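Local atomic coordinates of cyclic UMP-AMP synthase (Rhodothermus marinus SG0.5JP17-172, PDB entry 6E0L), a protein that synthesises the cyclic dinucleotide 3',3'-cUAMP from UTP and ATP, a second messenger that triggers abortive infection in a CBASS antiphage defence system. Residues Y90-F95 with V132-R137; I27-D32 with T104-A109; Q66-F71 with Y149-T154. All coordinates share one frame; numbering follows the deposited sequence.

Contacts 1 and 3 both reach one mixed sheet of the nucleotidyltransferase fold, their centres about 8 Å apart. They meet directly where Y136 O lies 2.7 Å from G152 N, a backbone bond between strands 127-138 and 150-157. Contact 2 is centred about 19 Å from contact 1 and 23 Å from contact 3, but shares helix 92-107 with contact 1. Along the chain the segments come as 27-32, 66-71, 90-95, 104-109, 132-137 and 149-154, so contact 1 is nested within contact 3 and contact 2 crosses both. Contact 3 lies closest to the bound nucleotides, the M153 side chain about 5 Å from the UTP analogue.

Contact 1: residues Y90-F95 with V132-R137; sequences YTWNDF and VCIQYR
The indole of W92 meets strand 127-138 with its edge: V132 O, C133 CA and I134 CG1 all lie near the ring plane, on the side of CD1 and NE1. The F95 ring meets V132, C133 and I134 obliquely, while Y90 OH sits at its edge, in plane. In this way the first turn of helix 92-107 packs onto the sheet of the nucleotidyltransferase fold. One hydrogen bond joins the two segments, from W92 NE1 to V132 O at 2.9 Å (N-H...O 158°). V132 O lies near the plane of the indole, whereas NE1 stands well above the plane of the carbonyl. Next to it, W92 CD1 packs on I134 CG1 at 3.8 Å, so the pyrrole edge has a polar and an apolar neighbour.

F95 holds CG anti to the backbone N (chi1 177°), which carries the ring to the strand. There its CD2 approaches V132 CG1 at 3.5 Å and I134 CD1 at 3.9 Å, and its CE2 comes within 3.3 Å of C133 O. L67 of the adjacent strand 61-68 and P41 also touch this ring. V132 in turn lies about 4 Å, side chain to side chain, from the UTP-binding L119. Just before the helix, T91 is the N-cap: its OG1 accepts from D94 N at 3.1 Å.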
loop_
_atom_site.group_PDB
_atom_site.type_symbol
_atom_site.label_atom_id
_atom_site.label_comp_id
_atom_site.label_asym_id
_atom_site.label_seq_id
_atom_site.Cartn_x
_atom_site.Cartn_y
_atom_site.Cartn_z
ATOM N N TYR A 90 19.231 -6.671 -19.588
ATOM C CA TYR A 90 19.316 -6.512 -18.143
ATOM C C TYR A 90 17.938 -6.867 -17.608
ATOM O O TYR A 90 16.954 -6.189 -17.915
ATOM C CB TYR A 90 19.658 -5.061 -17.810
ATOM C CG TYR A 90 19.987 -4.699 -16.368
ATOM C CD1 TYR A 90 21.144 -5.159 -15.762
ATOM C CD2 TYR A 90 19.159 -3.850 -15.634
ATOM C CE1 TYR A 90 21.462 -4.805 -14.452
ATOM C CE2 TYR A 90 19.469 -3.490 -14.327
ATOM C CZ TYR A 90 20.626 -3.969 -13.742
ATOM O OH TYR A 90 20.950 -3.615 -12.449
ATOM N N THR A 91 17.882 -7.911 -16.793
ATOM C CA THR A 91 16.642 -8.508 -16.334
ATOM C C THR A 91 16.295 -8.025 -14.930
ATOM O O THR A 91 17.123 -7.458 -14.202
ATOM C CB THR A 91 16.735 -10.033 -16.361
ATOM O OG1 THR A 91 17.732 -10.469 -15.433
ATOM C CG2 THR A 91 17.051 -10.564 -17.769
ATOM N N TRP A 92 15.062 -8.332 -14.528
ATOM C CA TRP A 92 14.657 -8.091 -13.156
ATOM C C TRP A 92 15.586 -8.810 -12.193
ATOM O O TRP A 92 15.959 -8.265 -11.144
ATOM C CB TRP A 92 13.209 -8.552 -12.945
ATOM C CG TRP A 92 12.769 -8.426 -11.526
ATOM C CD1 TRP A 92 12.179 -7.340 -10.952
ATOM C CD2 TRP A 92 12.918 -9.401 -10.480
ATOM N NE1 TRP A 92 11.936 -7.582 -9.613
ATOM C CE2 TRP A 92 12.382 -8.839 -9.303
ATOM C CE3 TRP A 92 13.444 -10.694 -10.426
ATOM C CZ2 TRP A 92 12.368 -9.519 -8.092
ATOM C CZ3 TRP A 92 13.424 -11.365 -9.222
ATOM C CH2 TRP A 92 12.893 -10.781 -8.076
ATOM N N ASN A 93 15.966 -10.037 -12.532
ATOM C CA ASN A 93 16.902 -10.797 -11.705
ATOM C C ASN A 93 18.259 -10.087 -11.558
ATOM O O ASN A 93 18.814 -10.009 -10.455
ATOM C CB ASN A 93 17.066 -12.195 -12.287
ATOM C CG ASN A 93 17.945 -13.054 -11.448
ATOM O OD1 ASN A 93 17.745 -13.146 -10.238
ATOM N ND2 ASN A 93 18.930 -13.693 -12.070
ATOM N N ASP A 94 18.828 -9.584 -12.669
ATOM C CA ASP A 94 20.077 -8.823 -12.580
ATOM C C ASP A 94 19.913 -7.603 -11.685
ATOM O O ASP A 94 20.767 -7.326 -10.839
ATOM C CB ASP A 94 20.581 -8.395 -13.958
ATOM C CG ASP A 94 21.052 -9.567 -14.785
ATOM O OD1 ASP A 94 21.612 -10.507 -14.178
ATOM O OD2 ASP A 94 20.969 -9.516 -16.038
ATOM N N PHE A 95 18.835 -6.842 -11.889
ATOM C CA PHE A 95 18.611 -5.631 -11.110
ATOM C C PHE A 95 18.512 -5.981 -9.632
ATOM O O PHE A 95 19.077 -5.284 -8.778
ATOM C CB PHE A 95 17.353 -4.934 -11.611
ATOM C CG PHE A 95 16.982 -3.719 -10.833
ATOM C CD1 PHE A 95 17.884 -2.688 -10.683
ATOM C CD2 PHE A 95 15.718 -3.580 -10.297
ATOM C CE1 PHE A 95 17.538 -1.549 -9.974
ATOM C CE2 PHE A 95 15.368 -2.452 -9.601
ATOM C CZ PHE A 95 16.284 -1.436 -9.436
ATOM N N VAL A 132 11.922 -4.577 -4.902
ATOM C CA VAL A 132 12.757 -4.398 -6.084
ATOM C C VAL A 132 11.871 -4.657 -7.293
ATOM O O VAL A 132 11.337 -5.757 -7.465
ATOM C CB VAL A 132 13.958 -5.359 -6.065
ATOM C CG1 VAL A 132 14.774 -5.234 -7.349
ATOM C CG2 VAL A 132 14.832 -5.111 -4.839
ATOM N N CYS A 133 11.744 -3.671 -8.163
ATOM C CA CYS A 133 10.735 -3.799 -9.193
ATOM C C CYS A 133 11.229 -3.098 -10.436
ATOM O O CYS A 133 12.139 -2.267 -10.383
ATOM C CB CYS A 133 9.382 -3.230 -8.737
ATOM S SG CYS A 133 9.429 -1.479 -8.255
ATOM N N ILE A 134 10.549 -3.378 -11.543
ATOM C CA ILE A 134 10.836 -2.737 -12.814
ATOM C C ILE A 134 9.602 -1.954 -13.223
ATOM O O ILE A 134 8.476 -2.395 -12.979
ATOM C CB ILE A 134 11.136 -3.820 -13.884
ATOM C CG1 ILE A 134 12.406 -4.624 -13.566
ATOM C CG2 ILE A 134 11.302 -3.208 -15.265
ATOM C CD1 ILE A 134 13.647 -3.859 -13.596
ATOM N N GLN A 135 9.814 -0.804 -13.857
ATOM C CA GLN A 135 8.694 -0.038 -14.379
ATOM C C GLN A 135 7.809 -0.945 -15.225
ATOM O O GLN A 135 8.308 -1.787 -15.974
ATOM C CB GLN A 135 9.205 1.119 -15.237
ATOM C CG GLN A 135 8.106 1.993 -15.792
ATOM C CD GLN A 135 8.643 3.041 -16.731
ATOM O OE1 GLN A 135 8.258 3.101 -17.896
ATOM N NE2 GLN A 135 9.543 3.873 -16.230
ATOM N N TYR A 136 6.499 -0.825 -15.043
ATOM C CA TYR A 136 5.493 -1.542 -15.823
ATOM C C TYR A 136 4.606 -0.556 -16.567
ATOM O O TYR A 136 4.124 0.416 -15.977
ATOM C CB TYR A 136 4.651 -2.490 -14.950
ATOM C CG TYR A 136 3.623 -3.261 -15.762
ATOM C CD1 TYR A 136 3.947 -4.439 -16.423
ATOM C CD2 TYR A 136 2.303 -2.829 -15.820
ATOM C CE1 TYR A 136 3.000 -5.120 -17.164
ATOM C CE2 TYR A 136 1.359 -3.507 -16.548
ATOM C CZ TYR A 136 1.708 -4.657 -17.212
ATOM O OH TYR A 136 0.768 -5.343 -17.947
ATOM N N ARG A 137 4.409 -0.793 -17.865
ATOM C CA ARG A 137 3.540 0.041 -18.682
ATOM C C ARG A 137 2.331 -0.777 -19.091
ATOM O O ARG A 137 2.465 -1.770 -19.814
ATOM C CB ARG A 137 4.259 0.557 -19.918
ATOM C CG ARG A 137 5.403 1.474 -19.591
ATOM C CD ARG A 137 5.948 2.075 -20.826
ATOM N NE ARG A 137 7.127 2.875 -20.543
ATOM C CZ ARG A 137 7.785 3.544 -21.474
ATOM N NH1 ARG A 137 7.357 3.491 -22.732
ATOM N NH2 ARG A 137 8.857 4.246 -21.153
#

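Contact 2: residues I27-D32 with T104-A109; sequences IRAALD and TDYYGA
A30 packs on Y106, with A30 CB 3.5 Å from Y106 CG and the A30 backbone CA lying over one face of the phenol ring, offset toward its rim. The methyl group also touches Y106 CB, so it rests where the ring joins its stem. The second tyrosine closes in on the same methyl: Y107 CE2 stands 3.9 Å from A30 CB. One turn earlier in the helix, I27 CD1 lies 3.6 Å from Y107 OH and 4.1 Å from Y107 CE2, the two side chains crossing at about a right angle. Although Y107 OH is 3.1 Å from I27 N, the angle is too poor for a hydrogen bond; the hydroxyl is instead bonded to S26 OG.

Helices 18-32 and 92-107 pack here against each other on one side of the nucleotidyltransferase sheet. The two tyrosine rings also touch each other. Y106 CD2 sits 3.4 Å above the centre of the Y107 ring, while Y107 CD2 lies at the Y106 edge. They diverge at the first torsion: Y106 carries CG anti to its N (chi1 -178°), whereas Y107 turns CG beside its N (chi1 -63°), and both rings still reach helix 18-32.

On the sheet side, I27 touches V63, and both I27 and Y107 touch V121. Y106, partly exposed, touches R33, and the helix 18-32 end is tied by a salt bridge between D32 and K40. Helix 92-107 ends at the contact: G108 N still bonds to T104 O at 2.9 Å, but G108 itself leaves helical angles with a positive phi of 99°.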
loop_
_atom_site.group_PDB
_atom_site.type_symbol
_atom_site.label_atom_id
_atom_site.label_comp_id
_atom_site.label_asym_id
_atom_site.label_seq_id
_atom_site.Cartn_x
_atom_site.Cartn_y
_atom_site.Cartn_z
ATOM N N ILE A 27 18.322 3.949 3.009
ATOM C CA ILE A 27 18.268 3.089 1.822
ATOM C C ILE A 27 18.753 3.837 0.593
ATOM O O ILE A 27 19.598 3.348 -0.170
ATOM C CB ILE A 27 16.828 2.572 1.591
ATOM C CG1 ILE A 27 16.290 1.727 2.760
ATOM C CG2 ILE A 27 16.749 1.812 0.288
ATOM C CD1 ILE A 27 16.998 0.396 2.948
ATOM N N ARG A 28 18.281 5.065 0.428
ATOM C CA ARG A 28 18.690 5.876 -0.706
ATOM C C ARG A 28 20.201 6.091 -0.708
ATOM O O ARG A 28 20.847 5.981 -1.755
ATOM C CB ARG A 28 17.915 7.190 -0.677
ATOM C CG ARG A 28 18.270 8.150 -1.771
ATOM C CD ARG A 28 17.404 9.395 -1.689
ATOM N NE ARG A 28 16.089 9.125 -2.265
ATOM C CZ ARG A 28 14.982 9.806 -1.984
ATOM N NH1 ARG A 28 15.015 10.810 -1.115
ATOM N NH2 ARG A 28 13.837 9.478 -2.576
ATOM N N ALA A 29 20.788 6.362 0.469
ATOM C CA ALA A 29 22.224 6.588 0.538
ATOM C C ALA A 29 22.991 5.313 0.193
ATOM O O ALA A 29 24.047 5.373 -0.439
ATOM C CB ALA A 29 22.609 7.104 1.927
ATOM N N ALA A 30 22.480 4.151 0.594
ATOM C CA ALA A 30 23.135 2.907 0.211
ATOM C C ALA A 30 23.178 2.753 -1.299
ATOM O O ALA A 30 24.190 2.320 -1.865
ATOM C CB ALA A 30 22.401 1.725 0.828
ATOM N N LEU A 31 22.068 3.053 -1.962
ATOM C CA LEU A 31 22.012 2.887 -3.407
ATOM C C LEU A 31 22.776 3.987 -4.151
ATOM O O LEU A 31 23.263 3.757 -5.269
ATOM C CB LEU A 31 20.547 2.854 -3.838
ATOM C CG LEU A 31 19.742 1.728 -3.168
ATOM C CD1 LEU A 31 18.388 1.551 -3.817
ATOM C CD2 LEU A 31 20.495 0.412 -3.170
ATOM N N ASP A 32 22.873 5.184 -3.559
ATOM C CA ASP A 32 23.649 6.257 -4.171
ATOM C C ASP A 32 25.122 5.896 -4.248
ATOM O O ASP A 32 25.834 6.403 -5.120
ATOM C CB ASP A 32 23.464 7.578 -3.403
ATOM C CG ASP A 32 22.143 8.280 -3.738
ATOM O OD1 ASP A 32 21.582 8.046 -4.833
ATOM O OD2 ASP A 32 21.681 9.107 -2.925
ATOM N N THR A 104 23.903 -4.793 0.682
ATOM C CA THR A 104 24.869 -5.580 1.444
ATOM C C THR A 104 26.194 -4.842 1.624
ATOM O O THR A 104 26.797 -4.898 2.704
ATOM C CB THR A 104 25.088 -6.923 0.756
ATOM O OG1 THR A 104 23.836 -7.621 0.678
ATOM C CG2 THR A 104 26.087 -7.745 1.505
ATOM N N ASP A 105 26.677 -4.164 0.578
ATOM C CA ASP A 105 27.920 -3.406 0.712
ATOM C C ASP A 105 27.785 -2.348 1.797
ATOM O O ASP A 105 28.729 -2.091 2.548
ATOM C CB ASP A 105 28.316 -2.748 -0.613
ATOM C CG ASP A 105 28.835 -3.744 -1.647
ATOM O OD1 ASP A 105 29.195 -4.884 -1.274
ATOM O OD2 ASP A 105 28.908 -3.374 -2.842
ATOM N N TYR A 106 26.620 -1.711 1.878
ATOM C CA TYR A 106 26.446 -0.585 2.782
ATOM C C TYR A 106 26.143 -1.041 4.212
ATOM O O TYR A 106 26.748 -0.545 5.167
ATOM C CB TYR A 106 25.323 0.310 2.262
ATOM C CG TYR A 106 25.086 1.554 3.088
ATOM C CD1 TYR A 106 25.882 2.678 2.903
ATOM C CD2 TYR A 106 24.093 1.606 4.045
ATOM C CE1 TYR A 106 25.676 3.825 3.626
ATOM C CE2 TYR A 106 23.885 2.745 4.776
ATOM C CZ TYR A 106 24.678 3.849 4.566
ATOM O OH TYR A 106 24.459 4.988 5.295
ATOM N N TYR A 107 25.174 -1.949 4.380
ATOM C CA TYR A 107 24.716 -2.352 5.709
ATOM C C TYR A 107 25.428 -3.564 6.289
ATOM O O TYR A 107 25.409 -3.741 7.508
ATOM C CB TYR A 107 23.218 -2.660 5.696
ATOM C CG TYR A 107 22.347 -1.476 5.343
ATOM C CD1 TYR A 107 22.074 -0.495 6.283
ATOM C CD2 TYR A 107 21.733 -1.382 4.103
ATOM C CE1 TYR A 107 21.274 0.568 5.989
ATOM C CE2 TYR A 107 20.924 -0.312 3.799
ATOM C CZ TYR A 107 20.703 0.659 4.757
ATOM O OH TYR A 107 19.910 1.739 4.497
ATOM N N GLY A 108 26.042 -4.392 5.468
ATOM C CA GLY A 108 26.627 -5.656 5.866
ATOM C C GLY A 108 25.696 -6.805 5.554
ATOM O O GLY A 108 24.471 -6.678 5.611
ATOM N N ALA A 109 26.283 -7.957 5.208
ATOM C CA ALA A 109 25.470 -9.112 4.818
ATOM C C ALA A 109 24.468 -9.532 5.889
ATOM O O ALA A 109 23.358 -9.968 5.563
ATOM C CB ALA A 109 26.374 -10.289 4.454
#

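Contact 3: residues Q66-F71 with Y149-T154; sequences QLNSVF and YIEGMT
Q66 reaches across from strand 61-68 to M153 and E151 of strand 150-157, passing over strand 127-138, which pairs with both. Its CB, pointing toward the far strand, touches C133 of that middle strand. From there the chain runs out extended, CG anti to the backbone N (chi1 174°), and so spans the gap between the short strand segments 66-68 and 150-154, whose axes stay 8.3 Å apart at closest and run at 122° to each other. CD arrives 4.0 Å from M153 CB, and the two ends of the amide then take different partners.

OE1 rests 3.6 Å from M153 CB and is hydrogen-bonded to Y44 OH. NE2 makes two bonds. The shorter goes back within its own segment to N68 OD1, at 2.8 Å, meeting a lone pair in the carbonyl plane. The longer crosses the contact to E151 OE2 at 3.3 Å with a bent N-H...O angle of 147°; the carboxylate oxygen is approached from above its own plane, although it lies in the plane of the Q66 amide. Together these bonds fix the amide's rotation and are consistent with NE2 at this end.

A second shell holds the acceptors. E151 OE2 has a salt bridge to K169 at the start of helix 168-181, probably its stronger partner, and N68 OD1 also accepts from Q135 NE2. Beyond CG the M153 side chain leads away from Q66, about 5 Å from the bound UTP analogue and near N166 and Q46. The buried polar bridge lies in the sheet of a nucleotidyltransferase fold, whose strands 61-68 and 127-138 also carry the magnesium-binding D62 and D129.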
loop_
_atom_site.group_PDB
_atom_site.type_symbol
_atom_site.label_atom_id
_atom_site.label_comp_id
_atom_site.label_asym_id
_atom_site.label_seq_id
_atom_site.Cartn_x
_atom_site.Cartn_y
_atom_site.Cartn_z
ATOM N N GLN A 66 12.867 1.175 -7.903
ATOM C CA GLN A 66 12.220 0.942 -9.184
ATOM C C GLN A 66 13.176 1.299 -10.311
ATOM O O GLN A 66 13.630 2.442 -10.406
ATOM C CB GLN A 66 10.951 1.780 -9.315
ATOM C CG GLN A 66 10.303 1.681 -10.689
ATOM C CD GLN A 66 8.955 2.348 -10.738
ATOM O OE1 GLN A 66 8.156 2.254 -9.806
ATOM N NE2 GLN A 66 8.687 3.024 -11.840
ATOM N N LEU A 67 13.443 0.338 -11.185
ATOM C CA LEU A 67 14.273 0.593 -12.353
ATOM C C LEU A 67 13.420 1.185 -13.463
ATOM O O LEU A 67 12.348 0.657 -13.774
ATOM C CB LEU A 67 14.943 -0.694 -12.827
ATOM C CG LEU A 67 15.916 -0.515 -13.998
ATOM C CD1 LEU A 67 17.103 0.278 -13.541
ATOM C CD2 LEU A 67 16.370 -1.847 -14.560
ATOM N N ASN A 68 13.866 2.306 -14.029
ATOM C CA ASN A 68 13.116 2.961 -15.089
ATOM C C ASN A 68 13.861 2.990 -16.416
ATOM O O ASN A 68 13.307 3.468 -17.409
ATOM C CB ASN A 68 12.735 4.393 -14.684
ATOM C CG ASN A 68 11.671 4.419 -13.601
ATOM O OD1 ASN A 68 10.647 3.726 -13.692
ATOM N ND2 ASN A 68 11.909 5.202 -12.567
ATOM N N SER A 69 15.076 2.448 -16.483
ATOM C CA SER A 69 15.784 2.437 -17.753
ATOM C C SER A 69 15.204 1.361 -18.655
ATOM O O SER A 69 15.431 1.375 -19.872
ATOM C CB SER A 69 17.288 2.235 -17.565
ATOM O OG SER A 69 17.553 1.010 -16.918
ATOM N N VAL A 70 14.467 0.411 -18.085
ATOM C CA VAL A 70 13.795 -0.581 -18.904
ATOM C C VAL A 70 12.397 -0.728 -18.326
ATOM O O VAL A 70 12.119 -0.312 -17.197
ATOM C CB VAL A 70 14.523 -1.949 -18.880
ATOM C CG1 VAL A 70 15.969 -1.803 -19.360
ATOM C CG2 VAL A 70 14.475 -2.552 -17.515
ATOM N N PHE A 71 11.508 -1.335 -19.108
ATOM C CA PHE A 71 10.144 -1.488 -18.640
ATOM C C PHE A 71 9.572 -2.776 -19.191
ATOM O O PHE A 71 9.881 -3.170 -20.315
ATOM C CB PHE A 71 9.230 -0.323 -19.039
ATOM C CG PHE A 71 9.252 -0.007 -20.507
ATOM C CD1 PHE A 71 10.239 0.795 -21.060
ATOM C CD2 PHE A 71 8.273 -0.534 -21.339
ATOM C CE1 PHE A 71 10.254 1.066 -22.415
ATOM C CE2 PHE A 71 8.280 -0.263 -22.695
ATOM C CZ PHE A 71 9.276 0.540 -23.233
ATOM N N TYR A 149 -0.077 5.189 -21.957
ATOM C CA TYR A 149 -0.035 4.025 -21.083
ATOM C C TYR A 149 -0.131 4.489 -19.638
ATOM O O TYR A 149 0.016 5.670 -19.329
ATOM C CB TYR A 149 1.253 3.204 -21.248
ATOM C CG TYR A 149 2.528 3.965 -20.924
ATOM C CD1 TYR A 149 3.012 4.021 -19.616
ATOM C CD2 TYR A 149 3.247 4.619 -21.911
ATOM C CE1 TYR A 149 4.175 4.706 -19.310
ATOM C CE2 TYR A 149 4.407 5.307 -21.612
ATOM C CZ TYR A 149 4.864 5.346 -20.318
ATOM O OH TYR A 149 6.014 6.025 -20.019
ATOM N N ILE A 150 -0.443 3.539 -18.767
ATOM C CA ILE A 150 -0.497 3.761 -17.329
ATOM C C ILE A 150 0.705 3.080 -16.713
ATOM O O ILE A 150 0.977 1.906 -17.000
ATOM C CB ILE A 150 -1.814 3.252 -16.712
ATOM C CG1 ILE A 150 -2.996 4.046 -17.281
ATOM C CG2 ILE A 150 -1.759 3.322 -15.179
ATOM C CD1 ILE A 150 -4.347 3.482 -16.928
ATOM N N GLU A 151 1.436 3.823 -15.887
ATOM C CA GLU A 151 2.694 3.348 -15.341
ATOM C C GLU A 151 2.486 2.715 -13.978
ATOM O O GLU A 151 1.911 3.329 -13.070
ATOM C CB GLU A 151 3.701 4.492 -15.192
ATOM C CG GLU A 151 5.078 4.000 -14.815
ATOM C CD GLU A 151 6.003 5.104 -14.331
ATOM O OE1 GLU A 151 6.235 6.061 -15.096
ATOM O OE2 GLU A 151 6.484 5.017 -13.175
ATOM N N GLY A 152 2.999 1.509 -13.831
ATOM C CA GLY A 152 3.122 0.860 -12.548
ATOM C C GLY A 152 4.519 0.310 -12.412
ATOM O O GLY A 152 5.465 0.789 -13.040
ATOM N N MET A 153 4.620 -0.769 -11.653
ATOM C CA MET A 153 5.870 -1.492 -11.531
ATOM C C MET A 153 5.542 -2.960 -11.363
ATOM O O MET A 153 4.396 -3.337 -11.119
ATOM C CB MET A 153 6.717 -0.999 -10.352
ATOM C CG MET A 153 6.008 -0.933 -8.973
ATOM S SD MET A 153 5.810 -2.565 -8.180
ATOM C CE MET A 153 5.934 -2.116 -6.440
ATOM N N THR A 154 6.559 -3.798 -11.522
ATOM C CA THR A 154 6.329 -5.228 -11.438
ATOM C C THR A 154 7.550 -5.913 -10.856
ATOM O O THR A 154 8.677 -5.441 -11.003
ATOM C CB THR A 154 5.961 -5.839 -12.815
ATOM O OG1 THR A 154 5.540 -7.195 -12.621
ATOM C CG2 THR A 154 7.110 -5.797 -13.803
#